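Local coordinates for protein beta-phenylalanine aminotransferase (Variovorax paradoxus, PDB 4AO9) that probably catalyses the pyridoxal-5'-phosphate-dependent transfer of the amino group of beta-phenylalanine to a keto acid acceptor, as a class-III aminotransferase, at residues A94-G102 and G286-S294; R131-R139 and L335-A344. All coordinates share one frame; numbering follows the deposited sequence.

How the contacts relate
The two contacts lie side by side, their centres about 14 Å apart. Along the chain their segments alternate: 94-102, then 131-139, then 286-294, then 335-344. Contact 1 holds Lys287, the lysine joined to the cofactor, in the loop after strand 282-286 of the seven-stranded sheet. Contact 2 lies farther from the centre of the chain, where helix 129-139 meets the junction of helices 325-337 and 341-365. Tyr288 packs edge-to-face with Phe339, Tyr101 touches Phe339 and Leu335, and Ile289 touches Ile136. The cofactor lysine loop is thus packed directly against helix 129-139, through Ile136, and the turn between helices 325-337 and 341-365, through Phe339, and both contacts also reach the second subunit.

Contact 1: A94-G102 and G286-S294; sequences AEYTAGVYG and GKYIGGGMS. With PLP (pyridoxal-5'-phosphate), chain C.
Tyr288 O accepts two hydrogen bonds. Tyr101 OH reaches Tyr288 O at 2.9 Å from across the contact, and Gly291 N bonds to it from three residues on in its own segment. The two donors come from opposite faces of the carbonyl plane, and the hydroxyl stands 38° out of it. The Tyr101 side chain crosses that of Tyr288 at about a right angle. Its CE2 also lies 3.5 Å from Gly291 CA. With chi1 at 77°, between the backbone N and the carbonyl carbon, Val100 CG1 sits over the centre of the Tyr101 ring and meets Tyr288 CB at 3.7 Å. A phenylalanine in place of Tyr101 would probably cost Tyr288 O its bond from across the contact, leaving 286-294 tied to 94-102 mainly by packing.

Just before Tyr288, Lys287 is covalently linked through NZ to C4A of pyridoxal-5'-phosphate, at 1.5 Å. Such a link is characteristic of the resting cofactor in this enzyme family. A weak hydrogen bond runs from NZ to the cofactor O3. The lysine chain is extended through CD and bends at chi4 (97°), which turns NZ to the cofactor. Its CD passes Tyr96 O at 3.1 Å, and its CB packs on Ala98 CB at 3.8 Å. Thr97 OG1 donates to Tyr96 O at 2.6 Å, within the carbonyl plane, and also lies beside the lysine CD.

The loop 94-102 runs between strand 88-91 and helix 106-117, and Thr97 packs on strand 420-422. The lysine loop joins strands 282-286 and 296-300. Helix 325-337 touches both tyrosines through Leu335, and Thr320 of the second subunit packs on Ala98 and Lys287.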
loop_
_atom_site.group_PDB
_atom_site.type_symbol
_atom_site.label_atom_id
_atom_site.label_comp_id
_atom_site.label_asym_id
_atom_site.label_seq_id
_atom_site.Cartn_x
_atom_site.Cartn_y
_atom_site.Cartn_z
ATOM N N ALA A 94 -3.480 15.374 13.176
ATOM C CA ALA A 94 -2.654 14.198 13.490
ATOM C C ALA A 94 -2.731 13.069 12.456
ATOM O O ALA A 94 -3.105 11.930 12.776
ATOM C CB ALA A 94 -2.984 13.685 14.915
ATOM N N GLU A 95 -2.379 13.416 11.217
ATOM C CA GLU A 95 -2.317 12.485 10.089
ATOM C C GLU A 95 -3.601 11.671 9.930
ATOM O O GLU A 95 -3.571 10.469 9.665
ATOM C CB GLU A 95 -1.060 11.613 10.183
ATOM C CG GLU A 95 -0.585 11.058 8.830
ATOM C CD GLU A 95 -0.182 12.145 7.859
ATOM O OE1 GLU A 95 -1.050 12.663 7.136
ATOM O OE2 GLU A 95 1.015 12.477 7.803
ATOM N N TYR A 96 -4.731 12.351 10.100
ATOM C CA TYR A 96 -6.040 11.745 9.862
ATOM C C TYR A 96 -6.208 10.471 10.687
ATOM O O TYR A 96 -6.734 9.472 10.209
ATOM C CB TYR A 96 -6.285 11.533 8.343
ATOM C CG TYR A 96 -6.612 12.853 7.668
ATOM C CD1 TYR A 96 -5.602 13.754 7.310
ATOM C CD2 TYR A 96 -7.934 13.234 7.459
ATOM C CE1 TYR A 96 -5.910 14.996 6.737
ATOM C CE2 TYR A 96 -8.245 14.459 6.880
ATOM C CZ TYR A 96 -7.232 15.331 6.525
ATOM O OH TYR A 96 -7.551 16.546 5.971
ATOM N N THR A 97 -5.744 10.559 11.938
ATOM C CA THR A 97 -5.778 9.507 12.983
ATOM C C THR A 97 -4.559 8.587 13.028
ATOM O O THR A 97 -4.366 7.887 14.018
ATOM C CB THR A 97 -7.077 8.640 13.033
ATOM O OG1 THR A 97 -7.027 7.624 12.020
ATOM C CG2 THR A 97 -8.342 9.476 12.879
ATOM N N ALA A 98 -3.741 8.572 11.974
ATOM C CA ALA A 98 -2.538 7.734 11.991
ATOM C C ALA A 98 -1.508 8.234 13.006
ATOM O O ALA A 98 -0.750 7.444 13.572
ATOM C CB ALA A 98 -1.916 7.635 10.585
ATOM N N GLY A 99 -1.500 9.548 13.240
ATOM C CA GLY A 99 -0.454 10.207 14.036
ATOM C C GLY A 99 -0.762 10.319 15.523
ATOM O O GLY A 99 -0.468 11.332 16.154
ATOM N N VAL A 100 -1.314 9.258 16.105
ATOM C CA VAL A 100 -1.748 9.303 17.503
ATOM C C VAL A 100 -0.583 9.517 18.474
ATOM O O VAL A 100 -0.789 9.970 19.607
ATOM C CB VAL A 100 -2.598 8.050 17.886
ATOM C CG1 VAL A 100 -1.718 6.806 18.115
ATOM C CG2 VAL A 100 -3.476 8.342 19.106
ATOM N N TYR A 101 0.632 9.211 18.027
ATOM C CA TYR A 101 1.823 9.322 18.879
ATOM C C TYR A 101 2.458 10.701 18.816
ATOM O O TYR A 101 3.452 10.965 19.501
ATOM C CB TYR A 101 2.860 8.263 18.482
ATOM C CG TYR A 101 2.263 6.888 18.318
ATOM C CD1 TYR A 101 2.001 6.088 19.422
ATOM C CD2 TYR A 101 1.924 6.406 17.050
ATOM C CE1 TYR A 101 1.437 4.819 19.265
ATOM C CE2 TYR A 101 1.351 5.142 16.895
ATOM C CZ TYR A 101 1.123 4.365 18.003
ATOM O OH TYR A 101 0.549 3.122 17.836
ATOM N N GLY A 102 1.887 11.579 17.996
ATOM C CA GLY A 102 2.526 12.856 17.696
ATOM C C GLY A 102 3.644 12.685 16.677
ATOM O O GLY A 102 3.837 11.606 16.088
ATOM N N GLY A 286 -5.660 -0.287 10.325
ATOM C CA GLY A 286 -4.672 0.521 9.637
ATOM C C GLY A 286 -4.272 1.718 10.456
ATOM O O GLY A 286 -4.355 1.718 11.694
ATOM N N LYS A 287 -3.832 2.744 9.735
ATOM C CA LYS A 287 -3.411 4.038 10.316
ATOM C C LYS A 287 -2.427 3.824 11.511
ATOM O O LYS A 287 -1.313 3.339 11.299
ATOM C CB LYS A 287 -4.633 4.948 10.532
ATOM C CG LYS A 287 -5.073 5.409 9.109
ATOM C CD LYS A 287 -6.003 6.610 9.153
ATOM C CE LYS A 287 -6.470 7.097 7.773
ATOM N NZ LYS A 287 -7.805 6.536 7.457
ATOM N N TYR A 288 -2.821 4.147 12.735
ATOM C CA TYR A 288 -1.861 4.196 13.854
ATOM C C TYR A 288 -1.249 2.859 14.288
ATOM O O TYR A 288 -0.254 2.836 15.013
ATOM C CB TYR A 288 -2.530 4.832 15.079
ATOM C CG TYR A 288 -3.508 3.869 15.727
ATOM C CD1 TYR A 288 -4.792 3.704 15.207
ATOM C CD2 TYR A 288 -3.131 3.081 16.822
ATOM C CE1 TYR A 288 -5.675 2.798 15.762
ATOM C CE2 TYR A 288 -4.021 2.172 17.396
ATOM C CZ TYR A 288 -5.292 2.047 16.856
ATOM O OH TYR A 288 -6.157 1.133 17.398
ATOM N N ILE A 289 -1.860 1.747 13.892
ATOM C CA ILE A 289 -1.399 0.440 14.352
ATOM C C ILE A 289 0.045 0.140 13.920
ATOM O O ILE A 289 0.752 -0.597 14.602
ATOM C CB ILE A 289 -2.401 -0.692 13.957
ATOM C CG1 ILE A 289 -3.779 -0.468 14.603
ATOM C CG2 ILE A 289 -1.859 -2.062 14.332
ATOM C CD1 ILE A 289 -3.922 -1.005 16.027
ATOM N N GLY A 290 0.496 0.742 12.811
ATOM C CA GLY A 290 1.877 0.602 12.366
ATOM C C GLY A 290 2.867 1.587 12.964
ATOM O O GLY A 290 3.953 1.765 12.426
ATOM N N GLY A 291 2.486 2.229 14.064
ATOM C CA GLY A 291 3.381 3.142 14.782
ATOM C C GLY A 291 3.694 4.431 14.050
ATOM O O GLY A 291 4.651 5.133 14.398
ATOM N N GLY A 292 2.885 4.745 13.042
ATOM C CA GLY A 292 3.114 5.892 12.179
ATOM C C GLY A 292 3.762 5.532 10.855
ATOM O O GLY A 292 3.921 6.385 9.986
ATOM N N MET A 293 4.117 4.258 10.689
ATOM C CA MET A 293 4.692 3.758 9.450
ATOM C C MET A 293 3.591 3.175 8.555
ATOM O O MET A 293 2.523 2.829 9.049
ATOM C CB MET A 293 5.731 2.661 9.754
ATOM C CG MET A 293 6.797 3.045 10.785
ATOM S SD MET A 293 7.872 4.370 10.213
ATOM C CE MET A 293 8.600 3.629 8.753
ATOM N N SER A 294 3.863 3.053 7.258
ATOM C CA SER A 294 2.927 2.434 6.304
ATOM C C SER A 294 2.420 1.119 6.869
ATOM O O SER A 294 3.208 0.289 7.338
ATOM C CB SER A 294 3.632 2.152 4.981
ATOM O OG SER A 294 4.676 1.205 5.164
HETATM N N1 PLP C . -10.890 2.823 5.876
HETATM C C2 PLP C . -11.043 3.810 6.757
HETATM C C2A PLP C . -12.291 3.770 7.642
HETATM C C3 PLP C . -10.081 4.820 6.862
HETATM O O3 PLP C . -10.253 5.720 7.704
HETATM C C4 PLP C . -8.938 4.831 6.046
HETATM C C4A PLP C . -7.837 5.906 6.136
HETATM C C5 PLP C . -8.847 3.778 5.107
HETATM C C6 PLP C . -9.838 2.798 5.052
HETATM C C5A PLP C . -7.660 3.679 4.131
HETATM O O4P PLP C . -6.427 3.465 4.679
HETATM P P PLP C . -5.146 3.898 3.803
HETATM O O1P PLP C . -5.206 5.464 3.634
HETATM O O2P PLP C . -5.234 3.208 2.396
HETATM O O3P PLP C . -3.962 3.395 4.559
#

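Contact 2: R131-R139 and L335-A344; sequences RLARLICER and LTKLFTPEAA
Arg139 and Leu335 meet where helix 129-139 packs against the turn that joins helices 325-337 and 341-365, an inverse gamma turn centred on Phe339. The arginine chain is extended from CG to NE and reaches across to the turn. With CG anti to the backbone N (chi1 -173°), the straight chain carries the guanidinium to Phe339 O. The flat guanidinium is layered between Leu335 CD2 over one face and Pro341 CD over the other. Leu335 CD2 is 3.7 Å from Arg139 NH1. At the edge of the group, NH1 and NH2 both grip the carbonyl oxygen of Phe339. The NH1 bond follows a lone pair in the carbonyl plane, while NH2 comes from 43° above that plane. Two bonds to one atom probably fix the rotation of the group. The gripped oxygen belongs to the turn between helix 325-337 and helix 341-365.

Nearer the start of helix 129-139, the leucines take over. Leu135 crosses Leu335 obliquely, with CD2 3.7 Å from Leu335 CB, and the same methyl meets Thr336 CG2. Leu132 and Leu335 cross at about a right angle through their CD1 methyls. Leu132 also packs on Phe148 of strand 145-149. Thr340 caps the new helix: its OG1 accepts from Ala343 N at 3.0 Å, with an angle of 160° at the hydrogen.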
loop_
_atom_site.group_PDB
_atom_site.type_symbol
_atom_site.label_atom_id
_atom_site.label_comp_id
_atom_site.label_asym_id
_atom_site.label_seq_id
_atom_site.Cartn_x
_atom_site.Cartn_y
_atom_site.Cartn_z
ATOM N N ARG A 131 5.500 -10.964 16.689
ATOM C CA ARG A 131 5.249 -10.215 17.930
ATOM C C ARG A 131 4.085 -9.248 17.736
ATOM O O ARG A 131 3.190 -9.138 18.582
ATOM C CB ARG A 131 6.487 -9.402 18.334
ATOM C CG ARG A 131 7.778 -10.193 18.474
ATOM C CD ARG A 131 8.852 -9.298 19.068
ATOM N NE ARG A 131 8.583 -8.996 20.474
ATOM C CZ ARG A 131 9.262 -8.113 21.202
ATOM N NH1 ARG A 131 10.256 -7.420 20.658
ATOM N NH2 ARG A 131 8.942 -7.921 22.478
ATOM N N LEU A 132 4.086 -8.546 16.609
ATOM C CA LEU A 132 3.033 -7.580 16.353
ATOM C C LEU A 132 1.719 -8.292 16.034
ATOM O O LEU A 132 0.666 -7.863 16.511
ATOM C CB LEU A 132 3.431 -6.606 15.236
ATOM C CG LEU A 132 2.395 -5.534 14.875
ATOM C CD1 LEU A 132 1.981 -4.682 16.109
ATOM C CD2 LEU A 132 2.881 -4.627 13.725
ATOM N N ALA A 133 1.772 -9.376 15.252
ATOM C CA ALA A 133 0.558 -10.145 14.974
ATOM C C ALA A 133 -0.096 -10.652 16.246
ATOM O O ALA A 133 -1.312 -10.498 16.415
ATOM C CB ALA A 133 0.850 -11.300 14.027
ATOM N N ARG A 134 0.706 -11.225 17.145
ATOM C CA ARG A 134 0.185 -11.705 18.428
ATOM C C ARG A 134 -0.439 -10.576 19.251
ATOM O O ARG A 134 -1.532 -10.732 19.805
ATOM C CB ARG A 134 1.290 -12.415 19.211
ATOM C CG ARG A 134 0.901 -12.749 20.646
ATOM C CD ARG A 134 1.937 -13.614 21.318
ATOM N NE ARG A 134 1.460 -14.001 22.643
ATOM C CZ ARG A 134 2.008 -14.942 23.408
ATOM N NH1 ARG A 134 3.074 -15.618 22.994
ATOM N NH2 ARG A 134 1.477 -15.210 24.597
ATOM N N LEU A 135 0.258 -9.446 19.327
ATOM C CA LEU A 135 -0.237 -8.292 20.069
ATOM C C LEU A 135 -1.599 -7.847 19.545
ATOM O O LEU A 135 -2.521 -7.590 20.326
ATOM C CB LEU A 135 0.761 -7.134 19.981
ATOM C CG LEU A 135 0.487 -5.965 20.934
ATOM C CD1 LEU A 135 0.727 -6.359 22.390
ATOM C CD2 LEU A 135 1.385 -4.809 20.584
ATOM N N ILE A 136 -1.737 -7.791 18.224
ATOM C CA ILE A 136 -2.990 -7.334 17.639
ATOM C C ILE A 136 -4.131 -8.320 17.907
ATOM O O ILE A 136 -5.239 -7.902 18.263
ATOM C CB ILE A 136 -2.830 -7.046 16.133
ATOM C CG1 ILE A 136 -1.920 -5.827 15.932
ATOM C CG2 ILE A 136 -4.193 -6.835 15.492
ATOM C CD1 ILE A 136 -1.417 -5.680 14.473
ATOM N N CYS A 137 -3.859 -9.615 17.750
ATOM C CA CYS A 137 -4.864 -10.643 18.007
ATOM C C CYS A 137 -5.311 -10.624 19.465
ATOM O O CYS A 137 -6.475 -10.889 19.759
ATOM C CB CYS A 137 -4.338 -12.029 17.630
ATOM S SG CYS A 137 -4.110 -12.248 15.838
ATOM N N GLU A 138 -4.387 -10.320 20.369
ATOM C CA GLU A 138 -4.721 -10.240 21.797
ATOM C C GLU A 138 -5.550 -9.003 22.112
ATOM O O GLU A 138 -6.449 -9.053 22.961
ATOM C CB GLU A 138 -3.455 -10.269 22.651
ATOM C CG GLU A 138 -2.809 -11.631 22.698
ATOM C CD GLU A 138 -1.440 -11.640 23.379
ATOM O OE1 GLU A 138 -0.856 -10.557 23.632
ATOM O OE2 GLU A 138 -0.939 -12.752 23.622
ATOM N N ARG A 139 -5.253 -7.895 21.440
ATOM C CA ARG A 139 -5.958 -6.640 21.663
ATOM C C ARG A 139 -7.359 -6.655 21.066
ATOM O O ARG A 139 -8.281 -6.052 21.615
ATOM C CB ARG A 139 -5.148 -5.483 21.076
ATOM C CG ARG A 139 -5.706 -4.104 21.393
ATOM C CD ARG A 139 -4.685 -3.054 21.043
ATOM N NE ARG A 139 -5.159 -1.684 21.268
ATOM C CZ ARG A 139 -4.384 -0.701 21.713
ATOM N NH1 ARG A 139 -3.109 -0.937 22.017
ATOM N NH2 ARG A 139 -4.885 0.518 21.857
ATOM N N LEU A 335 2.177 0.480 20.319
ATOM C CA LEU A 335 1.045 -0.118 21.013
ATOM C C LEU A 335 1.362 -0.560 22.438
ATOM O O LEU A 335 0.479 -0.529 23.306
ATOM C CB LEU A 335 0.457 -1.274 20.203
ATOM C CG LEU A 335 -0.133 -0.869 18.844
ATOM C CD1 LEU A 335 -0.512 -2.103 18.045
ATOM C CD2 LEU A 335 -1.323 0.068 18.992
ATOM N N THR A 336 2.609 -0.966 22.676
ATOM C CA THR A 336 2.998 -1.437 24.017
ATOM C C THR A 336 3.456 -0.315 24.944
ATOM O O THR A 336 3.222 -0.394 26.158
ATOM C CB THR A 336 4.109 -2.507 23.992
ATOM O OG1 THR A 336 5.260 -1.999 23.315
ATOM C CG2 THR A 336 3.651 -3.782 23.316
ATOM N N LYS A 337 4.098 0.711 24.387
ATOM C CA LYS A 337 4.709 1.766 25.210
ATOM C C LYS A 337 3.880 3.038 25.316
ATOM O O LYS A 337 4.005 3.778 26.304
ATOM C CB LYS A 337 6.122 2.107 24.720
ATOM C CG LYS A 337 7.102 0.945 24.788
ATOM C CD LYS A 337 8.478 1.339 24.274
ATOM C CE LYS A 337 9.446 0.159 24.315
ATOM N NZ LYS A 337 10.835 0.586 23.971
ATOM N N LEU A 338 3.042 3.301 24.314
ATOM C CA LEU A 338 2.352 4.583 24.232
ATOM C C LEU A 338 0.844 4.461 24.115
ATOM O O LEU A 338 0.119 4.857 25.021
ATOM C CB LEU A 338 2.907 5.419 23.071
ATOM C CG LEU A 338 4.370 5.844 23.194
ATOM C CD1 LEU A 338 4.849 6.495 21.917
ATOM C CD2 LEU A 338 4.529 6.785 24.390
ATOM N N PHE A 339 0.364 3.916 23.002
ATOM C CA PHE A 339 -1.075 3.826 22.796
ATOM C C PHE A 339 -1.591 2.460 23.194
ATOM O O PHE A 339 -2.039 1.664 22.358
ATOM C CB PHE A 339 -1.454 4.168 21.355
ATOM C CG PHE A 339 -2.919 4.495 21.176
ATOM C CD1 PHE A 339 -3.486 5.588 21.826
ATOM C CD2 PHE A 339 -3.730 3.708 20.363
ATOM C CE1 PHE A 339 -4.833 5.901 21.664
ATOM C CE2 PHE A 339 -5.080 4.011 20.195
ATOM C CZ PHE A 339 -5.632 5.115 20.846
ATOM N N THR A 340 -1.509 2.200 24.495
ATOM C CA THR A 340 -1.994 0.970 25.099
ATOM C C THR A 340 -3.521 0.984 25.127
ATOM O O THR A 340 -4.130 2.019 24.855
ATOM C CB THR A 340 -1.495 0.897 26.549
ATOM O OG1 THR A 340 -1.942 2.070 27.252
ATOM C CG2 THR A 340 0.031 0.834 26.581
ATOM N N PRO A 341 -4.155 -0.166 25.438
ATOM C CA PRO A 341 -5.608 -0.130 25.574
ATOM C C PRO A 341 -6.053 0.911 26.610
ATOM O O PRO A 341 -7.032 1.635 26.390
ATOM C CB PRO A 341 -5.938 -1.551 26.033
ATOM C CG PRO A 341 -4.872 -2.386 25.370
ATOM C CD PRO A 341 -3.628 -1.546 25.491
ATOM N N GLU A 342 -5.314 1.010 27.712
ATOM C CA GLU A 342 -5.610 1.994 28.752
ATOM C C GLU A 342 -5.531 3.433 28.232
ATOM O O GLU A 342 -6.406 4.253 28.516
ATOM C CB GLU A 342 -4.675 1.795 29.948
ATOM C CG GLU A 342 -4.919 0.502 30.738
ATOM C CD GLU A 342 -4.432 -0.790 30.054
ATOM O OE1 GLU A 342 -3.599 -0.749 29.114
ATOM O OE2 GLU A 342 -4.896 -1.872 30.484
ATOM N N ALA A 343 -4.485 3.727 27.460
ATOM C CA ALA A 343 -4.321 5.040 26.843
ATOM C C ALA A 343 -5.441 5.368 25.862
ATOM O O ALA A 343 -5.873 6.520 25.770
ATOM C CB ALA A 343 -2.978 5.127 26.162
ATOM N N ALA A 344 -5.904 4.360 25.119
ATOM C CA ALA A 344 -7.010 4.555 24.196
ATOM C C ALA A 344 -8.280 4.969 24.945
ATOM O O ALA A 344 -8.990 5.879 24.507
ATOM C CB ALA A 344 -7.246 3.295 23.354
#